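Local coordinates for designed helical repeat protein (Synthetic construct, PDB 5CWD), which is a de novo designed helical repeat protein, probably without a natural function, made to explore which repeat architectures can be built by computation, at residues A[47-52]-A[77-82]. Residues are numbered along the deposited sequence; the frame is centred on the assembly and turned at random. Where two conformers were deposited one is given.
Sequences EAARSF and LEVAKQ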
loop_
_atom_site.group_PDB
_atom_site.type_symbol
_atom_site.label_atom_id
_atom_site.label_comp_id
_atom_site.label_asym_id
_atom_site.label_seq_id
_atom_site.Cartn_x
_atom_site.Cartn_y
_atom_site.Cartn_z
ATOM N N GLU A 47 0.035 -13.192 -6.165
ATOM C CA GLU A 47 -0.148 -13.144 -4.721
ATOM C C GLU A 47 1.127 -12.645 -4.050
ATOM O O GLU A 47 1.079 -11.901 -3.067
ATOM C CB GLU A 47 -0.537 -14.522 -4.184
ATOM C CG GLU A 47 -1.300 -14.483 -2.868
ATOM C CD GLU A 47 -1.741 -15.860 -2.411
ATOM O OE1 GLU A 47 -0.909 -16.792 -2.444
ATOM O OE2 GLU A 47 -2.921 -16.011 -2.026
ATOM N N ALA A 48 2.267 -13.053 -4.594
ATOM C CA ALA A 48 3.554 -12.582 -4.104
ATOM C C ALA A 48 3.632 -11.063 -4.207
ATOM O O ALA A 48 3.881 -10.370 -3.217
ATOM C CB ALA A 48 4.681 -13.221 -4.885
ATOM N N ALA A 49 3.406 -10.556 -5.413
ATOM C CA ALA A 49 3.428 -9.122 -5.668
ATOM C C ALA A 49 2.390 -8.399 -4.816
ATOM O O ALA A 49 2.621 -7.279 -4.362
ATOM C CB ALA A 49 3.189 -8.848 -7.140
ATOM N N ARG A 50 1.245 -9.043 -4.608
ATOM C CA ARG A 50 0.196 -8.482 -3.764
ATOM C C ARG A 50 0.716 -8.288 -2.345
ATOM O O ARG A 50 0.672 -7.183 -1.799
ATOM C CB ARG A 50 -1.038 -9.390 -3.760
ATOM C CG ARG A 50 -2.132 -8.967 -2.785
ATOM C CD ARG A 50 -3.223 -10.017 -2.689
ATOM N NE ARG A 50 -3.917 -10.199 -3.959
ATOM C CZ ARG A 50 -4.893 -9.413 -4.398
ATOM N NH1 ARG A 50 -5.298 -8.376 -3.676
ATOM N NH2 ARG A 50 -5.464 -9.660 -5.567
ATOM N N SER A 51 1.205 -9.374 -1.753
ATOM C CA SER A 51 1.744 -9.330 -0.397
ATOM C C SER A 51 2.895 -8.327 -0.314
ATOM O O SER A 51 3.064 -7.634 0.695
ATOM C CB SER A 51 2.211 -10.722 0.037
ATOM O OG SER A 51 2.486 -10.764 1.426
ATOM N N PHE A 52 3.675 -8.248 -1.390
ATOM C CA PHE A 52 4.756 -7.273 -1.488
ATOM C C PHE A 52 4.213 -5.847 -1.423
ATOM O O PHE A 52 4.720 -5.017 -0.668
ATOM C CB PHE A 52 5.540 -7.472 -2.787
ATOM C CG PHE A 52 6.820 -6.684 -2.856
ATOM C CD1 PHE A 52 6.807 -5.337 -3.178
ATOM C CD2 PHE A 52 8.039 -7.295 -2.610
ATOM C CE1 PHE A 52 7.980 -4.616 -3.246
ATOM C CE2 PHE A 52 9.214 -6.576 -2.677
ATOM C CZ PHE A 52 9.184 -5.236 -2.998
ATOM N N LEU A 77 4.479 -1.042 -7.828
ATOM C CA LEU A 77 4.201 -1.085 -9.256
ATOM C C LEU A 77 5.305 -1.830 -10.005
ATOM O O LEU A 77 5.059 -2.424 -11.056
ATOM C CB LEU A 77 4.038 0.327 -9.812
ATOM C CG LEU A 77 2.901 1.128 -9.177
ATOM C CD1 LEU A 77 2.881 2.550 -9.719
ATOM C CD2 LEU A 77 1.556 0.448 -9.401
ATOM N N GLU A 78 6.515 -1.812 -9.456
ATOM C CA GLU A 78 7.642 -2.496 -10.083
ATOM C C GLU A 78 7.452 -4.003 -10.014
ATOM O O GLU A 78 7.489 -4.686 -11.038
ATOM C CB GLU A 78 8.965 -2.109 -9.419
ATOM C CG GLU A 78 9.930 -1.394 -10.348
ATOM C CD GLU A 78 10.381 -2.267 -11.502
ATOM O OE1 GLU A 78 10.431 -3.505 -11.334
ATOM O OE2 GLU A 78 10.684 -1.715 -12.581
ATOM N N VAL A 79 7.253 -4.518 -8.805
ATOM C CA VAL A 79 7.030 -5.948 -8.635
ATOM C C VAL A 79 5.748 -6.354 -9.354
ATOM O O VAL A 79 5.659 -7.458 -9.890
ATOM C CB VAL A 79 6.952 -6.351 -7.145
ATOM C CG1 VAL A 79 5.780 -5.677 -6.458
ATOM C CG2 VAL A 79 6.860 -7.863 -7.002
ATOM N N ALA A 80 4.759 -5.465 -9.367
ATOM C CA ALA A 80 3.546 -5.709 -10.138
ATOM C C ALA A 80 3.876 -5.901 -11.618
ATOM O O ALA A 80 3.444 -6.875 -12.234
ATOM C CB ALA A 80 2.561 -4.570 -9.960
ATOM N N LYS A 81 4.641 -4.972 -12.184
ATOM C CA LYS A 81 5.071 -5.087 -13.576
ATOM C C LYS A 81 5.948 -6.317 -13.760
ATOM O O LYS A 81 5.955 -6.932 -14.823
ATOM C CB LYS A 81 5.833 -3.836 -14.021
ATOM C CG LYS A 81 5.193 -3.110 -15.194
ATOM C CD LYS A 81 6.038 -1.930 -15.654
ATOM C CE LYS A 81 5.422 -1.244 -16.867
ATOM N NZ LYS A 81 6.131 0.018 -17.220
ATOM N N GLN A 82 6.690 -6.663 -12.714
ATOM C CA GLN A 82 7.587 -7.811 -12.746
ATOM C C GLN A 82 6.802 -9.123 -12.698
ATOM O O GLN A 82 7.193 -10.118 -13.313
ATOM C CB GLN A 82 8.570 -7.742 -11.572
ATOM C CG GLN A 82 9.815 -8.608 -11.730
ATOM C CD GLN A 82 10.972 -7.871 -12.377
ATOM O OE1 GLN A 82 11.556 -8.346 -13.353
ATOM N NE2 GLN A 82 11.320 -6.710 -11.827
#
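Val79 meets both Phe52 and Ala49, giving each of its two methyls a separate partner on helix 45-63. CG1 sits 3.5 Å from CD1 of Phe52, above the ring plane and just outside the ring at that corner; the valine CB lies 4.1 Å above the same face, offset toward the rim. With CG2 anti to the backbone N and CG1 between N and the carbonyl carbon (chi1 62°), the fork sends CG2 to the methyl of Ala49, where CG2 and CB lie 3.8 Å apart. Next along, Ala80 contributes mainly backbone: its N lies 4.3 Å from Ala49 CB, and the CA atoms of Ala49 and Ala80 are 5.6 Å apart, the closest such pair between 47-52 and 77-82. The side-chain contacts are apolar, with no hydrogen bonds between the segments, and the residues that touch are all buried, covering 163 Å² in total. Ala14 and Ala15 of helix 4-20 also touch Phe52, and Ala31 of helix 24-40 touches Val79, tying the pair to the preceding hairpin. Cutting Phe52 back to an alanine removes the ring that Val79 packs on and is likely to open a gap between helices 45-63, 66-83 and 4-20. Axes 9.0 Å apart and running antiparallel at 180°, on helices 45-63 and 66-83 consecutive in the chain, mark a helical hairpin, the recurring element of an alpha-helical repeat protein.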